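Local coordinates for uncharacterized protein (Pseudomonas aeruginosa, PDB 4O5P), which is a type VI secretion phospholipase effector, Tle1, that probably hydrolyses membrane phospholipids through a serine-hydrolase mechanism of the alpha/beta-hydrolase kind, at residues F123-E128 with N144-W148; D754-I759 with Q807-Q812; R360-S364 with F689-S693; C61-I65 with K223-L227. One frame throughout, in Å; residues are numbered along the deposited sequence.

Interaction 1. Residues F123-E128 with N144-W148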
loop_
_atom_site.group_PDB
_atom_site.type_symbol
_atom_site.label_atom_id
_atom_site.label_comp_id
_atom_site.label_asym_id
_atom_site.label_seq_id
_atom_site.Cartn_x
_atom_site.Cartn_y
_atom_site.Cartn_z
ATOM N N PHE A 123 8.837 -13.442 1.514
ATOM C CA PHE A 123 9.052 -13.468 0.074
ATOM C C PHE A 123 10.422 -14.089 -0.190
ATOM O O PHE A 123 11.442 -13.388 -0.154
ATOM C CB PHE A 123 9.024 -12.049 -0.500
ATOM C CG PHE A 123 8.819 -11.995 -2.002
ATOM C CD1 PHE A 123 8.631 -13.161 -2.740
ATOM C CD2 PHE A 123 8.833 -10.777 -2.674
ATOM C CE1 PHE A 123 8.445 -13.112 -4.116
ATOM C CE2 PHE A 123 8.648 -10.723 -4.052
ATOM C CZ PHE A 123 8.463 -11.897 -4.771
ATOM N N PRO A 124 10.447 -15.405 -0.440
ATOM C CA PRO A 124 11.709 -16.149 -0.605
ATOM C C PRO A 124 12.546 -15.609 -1.759
ATOM O O PRO A 124 13.764 -15.556 -1.630
ATOM C CB PRO A 124 11.238 -17.574 -0.910
ATOM C CG PRO A 124 9.863 -17.662 -0.280
ATOM C CD PRO A 124 9.265 -16.289 -0.468
ATOM N N ASP A 125 11.893 -15.178 -2.838
ATOM C CA ASP A 125 12.578 -14.703 -4.041
ATOM C C ASP A 125 13.493 -13.499 -3.800
ATOM O O ASP A 125 14.423 -13.252 -4.577
ATOM C CB ASP A 125 11.566 -14.358 -5.149
ATOM C CG ASP A 125 10.778 -15.566 -5.625
ATOM O OD1 ASP A 125 10.524 -16.477 -4.802
ATOM O OD2 ASP A 125 10.399 -15.600 -6.824
ATOM N N ILE A 126 13.216 -12.747 -2.738
ATOM C CA ILE A 126 14.046 -11.605 -2.356
ATOM C C ILE A 126 14.707 -11.853 -0.991
ATOM O O ILE A 126 15.214 -10.929 -0.344
ATOM C CB ILE A 126 13.234 -10.294 -2.329
ATOM C CG1 ILE A 126 12.063 -10.403 -1.349
ATOM C CG2 ILE A 126 12.746 -9.934 -3.752
ATOM C CD1 ILE A 126 11.531 -9.055 -0.896
ATOM N N LYS A 127 14.679 -13.117 -0.578
ATOM C CA LYS A 127 15.269 -13.579 0.690
ATOM C C LYS A 127 14.729 -12.875 1.932
ATOM O O LYS A 127 15.459 -12.660 2.902
ATOM C CB LYS A 127 16.799 -13.519 0.645
ATOM C CG LYS A 127 17.397 -14.493 -0.362
ATOM C CD LYS A 127 18.918 -14.432 -0.380
ATOM C CE LYS A 127 19.394 -13.150 -1.004
ATOM N NZ LYS A 127 20.752 -13.332 -1.581
ATOM N N GLU A 128 13.447 -12.510 1.887
ATOM C CA GLU A 128 12.757 -11.950 3.039
ATOM C C GLU A 128 12.112 -13.136 3.722
ATOM O O GLU A 128 11.058 -13.611 3.287
ATOM C CB GLU A 128 11.688 -10.961 2.581
ATOM C CG GLU A 128 10.965 -10.222 3.711
ATOM C CD GLU A 128 10.275 -8.968 3.203
ATOM O OE1 GLU A 128 10.829 -8.334 2.271
ATOM O OE2 GLU A 128 9.188 -8.619 3.715
ATOM N N ASN A 144 12.745 -3.825 -2.977
ATOM C CA ASN A 144 13.070 -5.163 -3.469
ATOM C C ASN A 144 11.921 -5.786 -4.249
ATOM O O ASN A 144 12.148 -6.543 -5.202
ATOM C CB ASN A 144 13.442 -6.091 -2.311
ATOM C CG ASN A 144 14.734 -5.695 -1.632
ATOM O OD1 ASN A 144 15.575 -4.989 -2.206
ATOM N ND2 ASN A 144 14.905 -6.153 -0.397
ATOM N N ARG A 145 10.690 -5.490 -3.833
ATOM C CA ARG A 145 9.516 -5.966 -4.579
ATOM C C ARG A 145 9.369 -5.308 -5.966
ATOM O O ARG A 145 9.062 -5.979 -6.964
ATOM C CB ARG A 145 8.248 -5.781 -3.729
ATOM C CG ARG A 145 8.198 -6.773 -2.565
ATOM C CD ARG A 145 7.061 -6.469 -1.577
ATOM N NE ARG A 145 6.927 -7.530 -0.586
ATOM C CZ ARG A 145 7.825 -7.786 0.361
ATOM N NH1 ARG A 145 8.942 -7.062 0.451
ATOM N NH2 ARG A 145 7.608 -8.765 1.226
ATOM N N ILE A 146 9.586 -3.998 -6.020
ATOM C CA ILE A 146 9.617 -3.286 -7.303
ATOM C C ILE A 146 10.692 -3.882 -8.226
ATOM O O ILE A 146 10.435 -4.186 -9.393
ATOM C CB ILE A 146 9.885 -1.774 -7.087
ATOM C CG1 ILE A 146 8.751 -1.156 -6.263
ATOM C CG2 ILE A 146 9.960 -1.041 -8.413
ATOM C CD1 ILE A 146 9.159 0.104 -5.547
ATOM N N ASN A 147 11.886 -4.087 -7.691
ATOM C CA ASN A 147 12.975 -4.606 -8.517
ATOM C C ASN A 147 12.774 -6.052 -8.979
ATOM O O ASN A 147 13.131 -6.406 -10.113
ATOM C CB ASN A 147 14.334 -4.379 -7.832
ATOM C CG ASN A 147 14.751 -2.909 -7.863
ATOM O OD1 ASN A 147 14.422 -2.197 -8.805
ATOM N ND2 ASN A 147 15.451 -2.445 -6.821
ATOM N N TRP A 148 12.199 -6.874 -8.104
ATOM C CA TRP A 148 11.749 -8.215 -8.464
ATOM C C TRP A 148 10.802 -8.106 -9.652
ATOM O O TRP A 148 10.927 -8.844 -10.630
ATOM C CB TRP A 148 10.979 -8.840 -7.291
ATOM C CG TRP A 148 10.530 -10.256 -7.543
ATOM C CD1 TRP A 148 11.276 -11.391 -7.372
ATOM C CD2 TRP A 148 9.241 -10.690 -7.998
ATOM N NE1 TRP A 148 10.530 -12.501 -7.694
ATOM C CE2 TRP A 148 9.275 -12.097 -8.083
ATOM C CE3 TRP A 148 8.062 -10.026 -8.359
ATOM C CZ2 TRP A 148 8.182 -12.850 -8.514
ATOM C CZ3 TRP A 148 6.977 -10.776 -8.782
ATOM C CH2 TRP A 148 7.044 -12.172 -8.857
HETATM O O HOH W 1 13.083 -7.195 1.823
#
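Phe-123 drives its ring edge into the face of the Trp-148 indole, and this T-shaped stack is the tight part of the contact. Its CZ stands over the centre of the indole, 3.4 Å from Trp-148 CE2, with the planes turned 65° against each other. CG anti to the backbone N in both residues (chi1 -162° for Phe-123, -177° for Trp-148) turns the phenyl ring toward the helix and the indole to meet it. At the indole edge, Trp-148 NE1 donates to Asp-125 OD2 over 3.2 Å, on the anti side of the carboxylate, in a noticeably bent bond. Ile-126 lies against the helix, its CG2 4.1 Å from Trp-148 CB and its CD1 3.5 Å from Arg-145 NH1.

Toward Glu-128 the contact becomes polar and wetter. Arg-145 grips this carboxylate end-on: NH1 reaches OE1 of Glu-128 at 2.9 Å, and NH2 reaches OE2 of Glu-128 at 3.0 Å, the latter from above the carboxylate plane. A water donates to Glu-128 OE1 and accepts from Asn-144 ND2, linking the two segments on this partly exposed side. Arg-145 also donates to the carbonyls of Pro-117 and Gly-141. The loop turn itself is a G1 beta bulge, with Lys-127 and Glu-128 both opposite Phe-123. With its positive charge paired to Glu-128 and its N-H groups shared among carbonyls, Arg-145 ties this loop to helix 139-162 with a largely fixed guanidinium.

Interaction 2. Residues D754-I759 with Q807-Q812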
loop_
_atom_site.group_PDB
_atom_site.type_symbol
_atom_site.label_atom_id
_atom_site.label_comp_id
_atom_site.label_asym_id
_atom_site.label_seq_id
_atom_site.Cartn_x
_atom_site.Cartn_y
_atom_site.Cartn_z
ATOM N N ASP A 754 19.914 9.657 22.628
ATOM C CA ASP A 754 20.227 8.300 22.214
ATOM C C ASP A 754 19.354 7.332 23.020
ATOM O O ASP A 754 19.337 7.396 24.251
ATOM C CB ASP A 754 21.713 8.036 22.476
ATOM C CG ASP A 754 22.106 6.603 22.245
ATOM O OD1 ASP A 754 21.478 5.946 21.395
ATOM O OD2 ASP A 754 23.065 6.125 22.899
ATOM N N PRO A 755 18.616 6.438 22.334
ATOM C CA PRO A 755 17.742 5.483 23.032
ATOM C C PRO A 755 18.527 4.473 23.881
ATOM O O PRO A 755 18.042 4.029 24.923
ATOM C CB PRO A 755 17.049 4.743 21.883
ATOM C CG PRO A 755 17.123 5.658 20.724
ATOM C CD PRO A 755 18.429 6.387 20.871
ATOM N N LEU A 756 19.718 4.100 23.426
ATOM C CA LEU A 756 20.509 3.088 24.125
ATOM C C LEU A 756 21.054 3.563 25.471
ATOM O O LEU A 756 21.042 2.813 26.445
ATOM C CB LEU A 756 21.657 2.592 23.247
ATOM C CG LEU A 756 21.252 1.990 21.899
ATOM C CD1 LEU A 756 22.421 1.229 21.300
ATOM C CD2 LEU A 756 20.052 1.084 22.064
ATOM N N THR A 757 21.542 4.797 25.517
ATOM C CA THR A 757 22.202 5.303 26.711
ATOM C C THR A 757 21.385 6.364 27.449
ATOM O O THR A 757 21.629 6.624 28.626
ATOM C CB THR A 757 23.546 5.911 26.352
ATOM O OG1 THR A 757 24.267 6.242 27.543
ATOM C CG2 THR A 757 23.322 7.148 25.579
ATOM N N GLY A 758 20.423 6.980 26.764
ATOM C CA GLY A 758 19.642 8.045 27.366
ATOM C C GLY A 758 20.281 9.425 27.263
ATOM O O GLY A 758 19.674 10.425 27.647
ATOM N N ILE A 759 21.502 9.482 26.731
ATOM C CA ILE A 759 22.275 10.729 26.658
ATOM C C ILE A 759 21.679 11.730 25.664
ATOM O O ILE A 759 21.196 11.349 24.598
ATOM C CB ILE A 759 23.772 10.436 26.342
ATOM C CG1 ILE A 759 24.433 9.722 27.528
ATOM C CG2 ILE A 759 24.544 11.700 26.046
ATOM C CD1 ILE A 759 25.797 9.096 27.199
ATOM N N GLN A 807 30.385 7.937 24.883
ATOM C CA GLN A 807 29.606 6.812 25.430
ATOM C C GLN A 807 28.505 6.344 24.472
ATOM O O GLN A 807 28.336 5.126 24.235
ATOM C CB GLN A 807 29.023 7.136 26.801
ATOM C CG GLN A 807 29.864 6.585 27.954
ATOM C CD GLN A 807 29.549 7.263 29.260
ATOM O OE1 GLN A 807 28.727 8.177 29.307
ATOM N NE2 GLN A 807 30.204 6.827 30.335
ATOM N N VAL A 808 27.762 7.305 23.922
ATOM C CA VAL A 808 26.765 6.964 22.896
ATOM C C VAL A 808 27.380 6.080 21.813
ATOM O O VAL A 808 26.827 5.041 21.457
ATOM C CB VAL A 808 26.168 8.223 22.240
ATOM C CG1 VAL A 808 25.272 7.851 21.062
ATOM C CG2 VAL A 808 25.402 9.047 23.271
ATOM N N LEU A 809 28.548 6.496 21.331
ATOM C CA LEU A 809 29.278 5.829 20.261
ATOM C C LEU A 809 29.742 4.434 20.636
ATOM O O LEU A 809 29.697 3.529 19.815
ATOM C CB LEU A 809 30.474 6.680 19.819
ATOM C CG LEU A 809 31.490 5.994 18.899
ATOM C CD1 LEU A 809 30.876 5.649 17.552
ATOM C CD2 LEU A 809 32.722 6.868 18.726
ATOM N N LEU A 810 30.208 4.263 21.867
ATOM C CA LEU A 810 30.562 2.934 22.348
ATOM C C LEU A 810 29.343 1.997 22.269
ATOM O O LEU A 810 29.431 0.868 21.734
ATOM C CB LEU A 810 31.084 3.030 23.785
ATOM C CG LEU A 810 31.333 1.703 24.484
ATOM C CD1 LEU A 810 32.371 0.923 23.704
ATOM C CD2 LEU A 810 31.783 1.936 25.916
ATOM N N ALA A 811 28.202 2.478 22.764
ATOM C CA ALA A 811 26.973 1.671 22.722
ATOM C C ALA A 811 26.546 1.325 21.291
ATOM O O ALA A 811 26.285 0.157 20.966
ATOM C CB ALA A 811 25.840 2.377 23.453
ATOM N N GLN A 812 26.462 2.351 20.449
ATOM C CA GLN A 812 26.112 2.185 19.041
ATOM C C GLN A 812 27.055 1.225 18.315
ATOM O O GLN A 812 26.611 0.376 17.536
ATOM C CB GLN A 812 26.121 3.548 18.346
ATOM C CG GLN A 812 24.948 4.447 18.689
ATOM C CD GLN A 812 23.626 3.894 18.180
ATOM O OE1 GLN A 812 23.414 3.747 16.970
ATOM N NE2 GLN A 812 22.729 3.581 19.103
#
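Val-808 of helix 803-814 lies along the turn 754-759 with its two methyls against it, and they divide the work. With chi1 at 173°, CG1 swings to the carboxylate of Asp-754, 3.6 Å from Asp-754 CG. CG2 goes to the apolar side instead, where it rests 3.7 Å from Ile-759 CB. Ile-759 crosses Val-808 at a slant and sends its CD1 on to the preceding helical residue, where it rests 3.8 Å from Gln-807 CB.

One turn further along the helix, Leu-756 meets Ala-811 through the two CB atoms, 4.2 Å apart, while its CD1 comes up against Gln-812. That glutamine has a folded chain: chi1 of -74° is followed by a bend at chi2 of -66°, and together they turn the amide back toward the loop. NE2 of Gln-812 ends 3.2 Å from Leu-756 CD1 and 3.5 Å from Asp-754 OD1, with the amide plane nearly perpendicular to the carboxylate; no hydrogen bond forms across the contact.

Asp-754 serves its own turn. Its OD1 comes within a weak hydrogen bond of the Leu-756 N-H, as in an Asx turn. Two backbone bonds, Gly-758 N to Asp-754 O and Asp-754 N to Ile-759 O, close the loop.

Leu-713 touches both Asp-754 and Gln-812, and Leu-795 of helix 795-798 packs on Val-808 and Gln-812. The last modelled helix is therefore held to this loop by van der Waals contact: the Asp-754 carboxylate makes a weak bond within its own turn, and no hydrogen bond crosses to the helix.

Interaction 3. Residues R360-S364 with F689-S693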
loop_
_atom_site.group_PDB
_atom_site.type_symbol
_atom_site.label_atom_id
_atom_site.label_comp_id
_atom_site.label_asym_id
_atom_site.label_seq_id
_atom_site.Cartn_x
_atom_site.Cartn_y
_atom_site.Cartn_z
ATOM N N ARG A 360 6.309 23.082 -11.898
ATOM C CA ARG A 360 4.873 22.831 -11.833
ATOM C C ARG A 360 4.063 24.062 -12.200
ATOM O O ARG A 360 4.352 25.175 -11.756
ATOM C CB ARG A 360 4.465 22.325 -10.444
ATOM C CG ARG A 360 4.769 20.849 -10.205
ATOM C CD ARG A 360 4.923 20.555 -8.710
ATOM N NE ARG A 360 5.179 19.139 -8.482
ATOM C CZ ARG A 360 6.360 18.637 -8.140
ATOM N NH1 ARG A 360 7.413 19.430 -7.996
ATOM N NH2 ARG A 360 6.500 17.330 -7.970
ATOM N N THR A 361 3.040 23.851 -13.016
ATOM C CA THR A 361 2.153 24.932 -13.419
ATOM C C THR A 361 0.719 24.435 -13.390
ATOM O O THR A 361 0.447 23.272 -13.716
ATOM C CB THR A 361 2.501 25.438 -14.836
ATOM O OG1 THR A 361 3.832 25.971 -14.839
ATOM C CG2 THR A 361 1.546 26.517 -15.265
ATOM N N GLY A 362 -0.200 25.315 -13.007
ATOM C CA GLY A 362 -1.616 25.006 -13.048
ATOM C C GLY A 362 -2.107 24.363 -11.766
ATOM O O GLY A 362 -1.334 24.128 -10.831
ATOM N N PRO A 363 -3.406 24.069 -11.715
ATOM C CA PRO A 363 -4.003 23.460 -10.521
ATOM C C PRO A 363 -3.641 21.985 -10.431
ATOM O O PRO A 363 -3.149 21.393 -11.406
ATOM C CB PRO A 363 -5.502 23.603 -10.780
ATOM C CG PRO A 363 -5.624 23.552 -12.285
ATOM C CD PRO A 363 -4.386 24.251 -12.806
ATOM N N SER A 364 -3.877 21.393 -9.267
ATOM C CA SER A 364 -3.737 19.949 -9.161
ATOM C C SER A 364 -4.872 19.347 -9.980
ATOM O O SER A 364 -6.003 19.775 -9.859
ATOM C CB SER A 364 -3.823 19.508 -7.703
ATOM O OG SER A 364 -3.513 18.133 -7.570
ATOM N N PHE A 689 -1.008 14.666 -2.852
ATOM C CA PHE A 689 -1.258 14.781 -4.284
ATOM C C PHE A 689 0.087 15.181 -4.875
ATOM O O PHE A 689 0.387 16.376 -5.013
ATOM C CB PHE A 689 -2.316 15.840 -4.616
ATOM C CG PHE A 689 -3.550 15.784 -3.756
ATOM C CD1 PHE A 689 -3.602 16.465 -2.539
ATOM C CD2 PHE A 689 -4.683 15.108 -4.187
ATOM C CE1 PHE A 689 -4.754 16.427 -1.759
ATOM C CE2 PHE A 689 -5.831 15.068 -3.408
ATOM C CZ PHE A 689 -5.862 15.720 -2.197
ATOM N N ASP A 690 0.907 14.178 -5.180
ATOM C CA ASP A 690 2.291 14.408 -5.584
ATOM C C ASP A 690 3.051 15.165 -4.496
ATOM O O ASP A 690 3.257 14.632 -3.413
ATOM C CB ASP A 690 2.347 15.124 -6.935
ATOM C CG ASP A 690 3.764 15.242 -7.489
ATOM O OD1 ASP A 690 4.713 14.613 -6.956
ATOM O OD2 ASP A 690 3.915 15.961 -8.495
ATOM N N ASN A 691 3.473 16.394 -4.773
ATOM C CA ASN A 691 4.242 17.152 -3.799
ATOM C C ASN A 691 3.359 17.826 -2.756
ATOM O O ASN A 691 3.852 18.268 -1.728
ATOM C CB ASN A 691 5.123 18.204 -4.491
ATOM C CG ASN A 691 4.308 19.237 -5.251
ATOM O OD1 ASN A 691 3.347 18.892 -5.933
ATOM N ND2 ASN A 691 4.683 20.508 -5.126
ATOM N N GLU A 692 2.059 17.906 -3.032
ATOM C CA GLU A 692 1.142 18.632 -2.147
ATOM C C GLU A 692 0.414 17.681 -1.197
ATOM O O GLU A 692 0.353 16.475 -1.446
ATOM C CB GLU A 692 0.113 19.413 -2.984
ATOM C CG GLU A 692 0.734 20.302 -4.055
ATOM C CD GLU A 692 -0.291 21.148 -4.781
ATOM O OE1 GLU A 692 -1.280 20.595 -5.312
ATOM O OE2 GLU A 692 -0.110 22.383 -4.811
ATOM N N SER A 693 -0.149 18.226 -0.119
ATOM C CA SER A 693 -0.924 17.428 0.820
ATOM C C SER A 693 -2.194 18.186 1.218
ATOM O O SER A 693 -2.282 19.410 1.029
ATOM C CB SER A 693 -0.076 17.081 2.064
ATOM O OG SER A 693 0.528 18.249 2.601
HETATM O O HOH W 2 2.291 18.194 -8.409
HETATM O O HOH W 3 -0.874 18.358 -6.839
#
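Residues 689-692 make a type II' beta turn that joins strands 687-689 and 692-693 as a hairpin, in a three-stranded mixed sheet with strand 346-353. Facing it, 360-364 is an irregular loop that turns corners at Gly-362 and Ser-364; the backbones stay well apart, so side chains and water bridge them.

Arg-360 stretches out to the turn. NH2 donates to Asp-690 OD2 over 3.0 Å at 165°, in the guanidinium plane but from above the carboxylate plane; NE adds a weak bond to the same oxygen. One guanidinium face is stacked on the Asn-691 amide, the planes only 24° apart and Asn-691 CG 3.3 Å above, offset toward the rim. Asn-691 has CG between its backbone N and carbonyl carbon (chi1 62°), which lays the amide over the guanidinium, while ND2 donates to Asp-781.

One water accepts from Arg-360 NE and donates to Asp-690 OD2 and Asn-691 OD1. A second accepts from Ser-364 OG, itself bonded to Arg-350, and donates to Phe-689 O and Glu-692 OE1.

Asp-690 has a second salt bridge, to Arg-307. Two arginines on one carboxylate would favour its ionised form and strengthen this charged link between the catalytic-family and C-terminal-family regions.

Interaction 4. Residues C61-I65 with K223-L227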
loop_
_atom_site.group_PDB
_atom_site.type_symbol
_atom_site.label_atom_id
_atom_site.label_comp_id
_atom_site.label_asym_id
_atom_site.label_seq_id
_atom_site.Cartn_x
_atom_site.Cartn_y
_atom_site.Cartn_z
ATOM N N CYS A 61 2.931 -16.891 -36.789
ATOM C CA CYS A 61 3.798 -15.932 -37.475
ATOM C C CYS A 61 4.439 -14.898 -36.539
ATOM O O CYS A 61 5.659 -14.724 -36.540
ATOM C CB CYS A 61 3.041 -15.223 -38.594
ATOM S SG CYS A 61 1.455 -14.533 -38.113
ATOM N N CYS A 62 3.618 -14.205 -35.753
ATOM C CA CYS A 62 4.129 -13.223 -34.800
ATOM C C CYS A 62 3.350 -13.290 -33.491
ATOM O O CYS A 62 2.283 -13.909 -33.438
ATOM C CB CYS A 62 4.036 -11.821 -35.396
ATOM S SG CYS A 62 2.706 -11.644 -36.607
ATOM N N LYS A 63 3.890 -12.673 -32.435
ATOM C CA LYS A 63 3.160 -12.553 -31.170
ATOM C C LYS A 63 3.655 -11.383 -30.326
ATOM O O LYS A 63 4.849 -11.089 -30.294
ATOM C CB LYS A 63 3.235 -13.857 -30.364
ATOM C CG LYS A 63 4.635 -14.242 -29.904
ATOM C CD LYS A 63 4.656 -15.587 -29.177
ATOM C CE LYS A 63 6.047 -15.856 -28.601
ATOM N NZ LYS A 63 6.264 -17.267 -28.184
ATOM N N ALA A 64 2.736 -10.701 -29.647
ATOM C CA ALA A 64 3.150 -9.749 -28.626
ATOM C C ALA A 64 3.341 -10.523 -27.334
ATOM O O ALA A 64 2.824 -11.638 -27.185
ATOM C CB ALA A 64 2.125 -8.659 -28.454
ATOM N N ILE A 65 4.108 -9.959 -26.411
ATOM C CA ILE A 65 4.234 -10.566 -25.094
ATOM C C ILE A 65 3.340 -9.785 -24.143
ATOM O O ILE A 65 3.509 -8.574 -23.986
ATOM C CB ILE A 65 5.700 -10.564 -24.605
ATOM C CG1 ILE A 65 6.592 -11.165 -25.691
ATOM C CG2 ILE A 65 5.844 -11.345 -23.288
ATOM C CD1 ILE A 65 8.033 -11.221 -25.323
ATOM N N LYS A 223 10.595 -17.551 -36.963
ATOM C CA LYS A 223 9.256 -17.246 -36.464
ATOM C C LYS A 223 9.038 -17.951 -35.127
ATOM O O LYS A 223 9.582 -19.028 -34.903
ATOM C CB LYS A 223 8.201 -17.644 -37.501
ATOM C CG LYS A 223 8.316 -16.871 -38.833
ATOM C CD LYS A 223 7.275 -17.334 -39.872
ATOM C CE LYS A 223 7.545 -18.745 -40.405
ATOM N NZ LYS A 223 8.361 -18.778 -41.666
ATOM N N PRO A 224 8.250 -17.347 -34.219
ATOM C CA PRO A 224 7.437 -16.132 -34.358
ATOM C C PRO A 224 8.248 -14.835 -34.261
ATOM O O PRO A 224 9.218 -14.786 -33.497
ATOM C CB PRO A 224 6.466 -16.221 -33.161
ATOM C CG PRO A 224 6.779 -17.558 -32.461
ATOM C CD PRO A 224 8.169 -17.897 -32.857
ATOM N N HIS A 225 7.859 -13.808 -35.020
ATOM C CA HIS A 225 8.448 -12.480 -34.850
ATOM C C HIS A 225 7.927 -11.847 -33.552
ATOM O O HIS A 225 6.733 -11.589 -33.433
ATOM C CB HIS A 225 8.101 -11.555 -36.024
ATOM C CG HIS A 225 8.872 -11.834 -37.277
ATOM N ND1 HIS A 225 9.241 -13.106 -37.664
ATOM C CD2 HIS A 225 9.318 -11.004 -38.250
ATOM C CE1 HIS A 225 9.888 -13.046 -38.816
ATOM N NE2 HIS A 225 9.947 -11.782 -39.193
ATOM N N ILE A 226 8.823 -11.593 -32.597
ATOM C CA ILE A 226 8.447 -10.953 -31.338
ATOM C C ILE A 226 8.236 -9.461 -31.534
ATOM O O ILE A 226 9.158 -8.748 -31.922
ATOM C CB ILE A 226 9.500 -11.204 -30.239
ATOM C CG1 ILE A 226 9.771 -12.697 -30.097
ATOM C CG2 ILE A 226 9.035 -10.632 -28.915
ATOM C CD1 ILE A 226 8.520 -13.528 -29.946
ATOM N N LEU A 227 7.027 -8.987 -31.239
ATOM C CA LEU A 227 6.614 -7.652 -31.650
ATOM C C LEU A 227 6.708 -6.570 -30.584
ATOM O O LEU A 227 7.174 -5.460 -30.863
ATOM C CB LEU A 227 5.183 -7.691 -32.172
ATOM C CG LEU A 227 4.993 -8.389 -33.512
ATOM C CD1 LEU A 227 3.533 -8.386 -33.897
ATOM C CD2 LEU A 227 5.834 -7.691 -34.568
#
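The imidazole of His-225 and the ring of Pro-224 lie at the starting end of two parallel strands. The carbonyl oxygen of Cys-61 approaches the imidazole obliquely, 4.1 Å from His-225 ND1, and Phe-41 meets this ring with planes about 50° apart. Pro-224, behind a cis peptide bond, sets its CB 4.1 Å from Cys-62 CA, and its CA-H points at Cys-61 O.

That oxygen also takes the first rung of the ladder: His-225 N donates to Cys-61 O over 2.8 Å. Next, Lys-63 N bonds to His-225 O and Leu-227 N to Lys-63 O, both 3.2 Å. The short segments run in the same sense and cross at 37°.

Side chains sort to two faces. On one, Cys-62 sits next to His-225, and its CB lies 3.8 Å from Leu-227 CD1. On the other, Lys-63 and Ile-226 run side by side in the same direction, with Lys-63 CE 3.7 Å from Ile-226 CD1. Lys-63 starts with CG between N and the carbonyl carbon (chi1 64°) and then stretches out, delivering NZ to the Ser-108 carbonyl. Ile-226 CG2 also touches Ile-65 CD1, at 3.8 Å.

Helix 36-43 packs on the Cys-62 and Leu-227 face through Phe-41. The Lys-63 and Ile-226 face meets helix 139-162 at Thr-160, while helix 195-219 adds Leu-214 and Arg-217 against Ile-226. The pair thus starts two neighbouring parallel strands of the central sheet, with helices on both faces, consistent with the alpha/beta-hydrolase fold.

Overall arrangement
The four contacts are spread through the chain and none touches another. Interactions 1 and 4 share helix 139-162: interaction 1 lies on its early turns and interaction 4 meets it near Thr-160, their centres about 30 Å apart. Strand 225-236, which begins in interaction 4, leads to a probable nucleophile elbow at Ser-237, with His-379 and Asp-281 completing a likely catalytic triad; Arg-145 of interaction 1 lies near that elbow without touching it. Interaction 3 joins the catalytic-family region to the C-terminal family region, its centre about 32 Å from that of interaction 1. Interaction 2 is remote, its centre about 62 Å from that of interaction 4.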